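Local coordinates for protein sortase (Actinomyces oris, PDB 5UTT) that probably acts as a class E cysteine transpeptidase that cuts surface proteins at their sorting signal and links them, pili included, to the cell wall, at residues T147-G151 with D160-I164. Numbering follows the deposited sequence.
Sequences TTCHG and DLRWI
The hairpin that probably carries the sortase active site brings Cys149, one residue before the end of strand 142-150, beside Arg162 on the antiparallel strand 161-174. Cys149 closes a TLxTC signature, as in other sortases, so it is probably the nucleophile, and Arg162 probably the active-site arginine. Cys149 SG lies over one face of the guanidinium, offset toward its rim and 3.8 Å from Arg162 NH1. The arginine chain bends at its second torsion (chi2 -70°), which brings the guanidinium face up against Cys149 SG. Arg162 NH1 then donates in its own plane to Leu161 O at 3.0 Å, and a further bond from NH1 to Asn159 O helps fix the group's rotation. From the opposite face of the same carbonyl comes His150 N, a donor well above the carbonyl plane, so two bonds grip Leu161 O. Within the eight-stranded beta barrel of the sortase fold, this hairpin is further zipped by Trp163 N to Thr148 O (2.8 Å), Thr148 N to Trp163 O and Leu161 N to His150 O. On the sheet face carrying His150 and Trp163, both side chains have CG anti to the backbone N (chi1 -168° in each) and run side by side. The tryptophan edge meets the imidazole face in a T-shaped stack, planes at 70°, with Trp163 CE3 over the ring centre and 3.7 Å from His150 ND1. Arg82 NH2 hydrogen-bonds that ND1, and His117 stacks on Trp163. On the other face, Ile164 CD1 packs 3.7 Å from Thr147 CG2, while Tyr64 OH hydrogen-bonds Thr147 OG1.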
loop_
_atom_site.group_PDB
_atom_site.type_symbol
_atom_site.label_atom_id
_atom_site.label_comp_id
_atom_site.label_asym_id
_atom_site.label_seq_id
_atom_site.Cartn_x
_atom_site.Cartn_y
_atom_site.Cartn_z
ATOM N N THR A 147 4.061 3.946 3.506
ATOM C CA THR A 147 4.946 4.880 4.169
ATOM C C THR A 147 4.767 6.279 3.625
ATOM O O THR A 147 4.573 6.447 2.432
ATOM C CB THR A 147 6.475 4.490 4.088
ATOM O OG1 THR A 147 7.078 4.791 2.819
ATOM C CG2 THR A 147 6.680 2.973 4.288
ATOM N N THR A 148 4.875 7.230 4.513
ATOM C CA THR A 148 4.866 8.642 4.113
ATOM C C THR A 148 5.511 9.492 5.216
ATOM O O THR A 148 5.845 9.001 6.280
ATOM C CB THR A 148 3.413 9.096 3.807
ATOM O OG1 THR A 148 3.458 10.394 3.169
ATOM C CG2 THR A 148 2.635 9.215 5.027
ATOM N N CYS A 149 5.630 10.806 4.991
ATOM C CA CYS A 149 6.232 11.725 5.942
ATOM C C CYS A 149 5.265 12.172 6.993
ATOM O O CYS A 149 4.076 12.267 6.726
ATOM C CB CYS A 149 6.763 12.973 5.181
ATOM S SG CYS A 149 8.252 12.567 4.266
ATOM N N HIS A 150 5.795 12.486 8.180
ATOM C CA HIS A 150 5.054 13.095 9.252
ATOM C C HIS A 150 6.038 13.928 10.131
ATOM O O HIS A 150 7.203 13.575 10.314
ATOM C CB HIS A 150 4.302 12.000 10.106
ATOM C CG HIS A 150 3.269 12.540 11.065
ATOM N ND1 HIS A 150 2.026 12.975 10.664
ATOM C CD2 HIS A 150 3.289 12.694 12.415
ATOM C CE1 HIS A 150 1.321 13.350 11.710
ATOM N NE2 HIS A 150 2.075 13.212 12.786
ATOM N N GLY A 151 5.588 15.044 10.662
ATOM C CA GLY A 151 6.415 15.838 11.576
ATOM C C GLY A 151 6.089 15.666 13.060
ATOM O O GLY A 151 4.916 15.669 13.459
ATOM N N ASP A 160 10.327 15.111 9.698
ATOM C CA ASP A 160 11.422 14.551 10.496
ATOM C C ASP A 160 11.117 13.089 10.837
ATOM O O ASP A 160 11.973 12.358 11.287
ATOM C CB ASP A 160 11.745 15.381 11.755
ATOM C CG ASP A 160 10.625 15.403 12.791
ATOM O OD1 ASP A 160 9.444 15.187 12.448
ATOM O OD2 ASP A 160 10.959 15.647 13.979
ATOM N N LEU A 161 9.898 12.680 10.592
ATOM C CA LEU A 161 9.455 11.318 10.936
ATOM C C LEU A 161 8.745 10.691 9.736
ATOM O O LEU A 161 8.492 11.325 8.738
ATOM C CB LEU A 161 8.525 11.341 12.134
ATOM C CG LEU A 161 9.067 11.750 13.517
ATOM C CD1 LEU A 161 8.019 11.655 14.625
ATOM C CD2 LEU A 161 10.299 10.950 13.821
ATOM N N ARG A 162 8.428 9.402 9.869
ATOM C CA ARG A 162 7.675 8.696 8.827
ATOM C C ARG A 162 6.492 7.958 9.457
ATOM O O ARG A 162 6.676 7.169 10.389
ATOM C CB ARG A 162 8.583 7.706 8.056
ATOM C CG ARG A 162 9.837 8.318 7.447
ATOM C CD ARG A 162 9.470 9.230 6.299
ATOM N NE ARG A 162 10.651 9.704 5.549
ATOM C CZ ARG A 162 11.265 10.833 5.830
ATOM N NH1 ARG A 162 10.836 11.564 6.875
ATOM N NH2 ARG A 162 12.313 11.231 5.102
ATOM N N TRP A 163 5.297 8.194 8.936
ATOM C CA TRP A 163 4.108 7.448 9.349
ATOM C C TRP A 163 3.999 6.174 8.513
ATOM O O TRP A 163 3.940 6.194 7.279
ATOM C CB TRP A 163 2.863 8.315 9.209
ATOM C CG TRP A 163 1.660 7.726 9.864
ATOM C CD1 TRP A 163 0.983 6.573 9.524
ATOM C CD2 TRP A 163 0.904 8.334 10.904
ATOM N NE1 TRP A 163 -0.131 6.424 10.326
ATOM C CE2 TRP A 163 -0.178 7.489 11.198
ATOM C CE3 TRP A 163 1.072 9.502 11.662
ATOM C CZ2 TRP A 163 -1.077 7.794 12.189
ATOM C CZ3 TRP A 163 0.179 9.794 12.639
ATOM C CH2 TRP A 163 -0.892 8.951 12.892
ATOM N N ILE A 164 3.933 5.038 9.214
ATOM C CA ILE A 164 3.967 3.714 8.596
ATOM C C ILE A 164 2.673 2.984 8.944
ATOM O O ILE A 164 2.288 2.946 10.087
ATOM C CB ILE A 164 5.092 2.841 9.154
ATOM C CG1 ILE A 164 6.418 3.602 9.195
ATOM C CG2 ILE A 164 5.199 1.518 8.377
ATOM C CD1 ILE A 164 6.910 4.015 7.831
#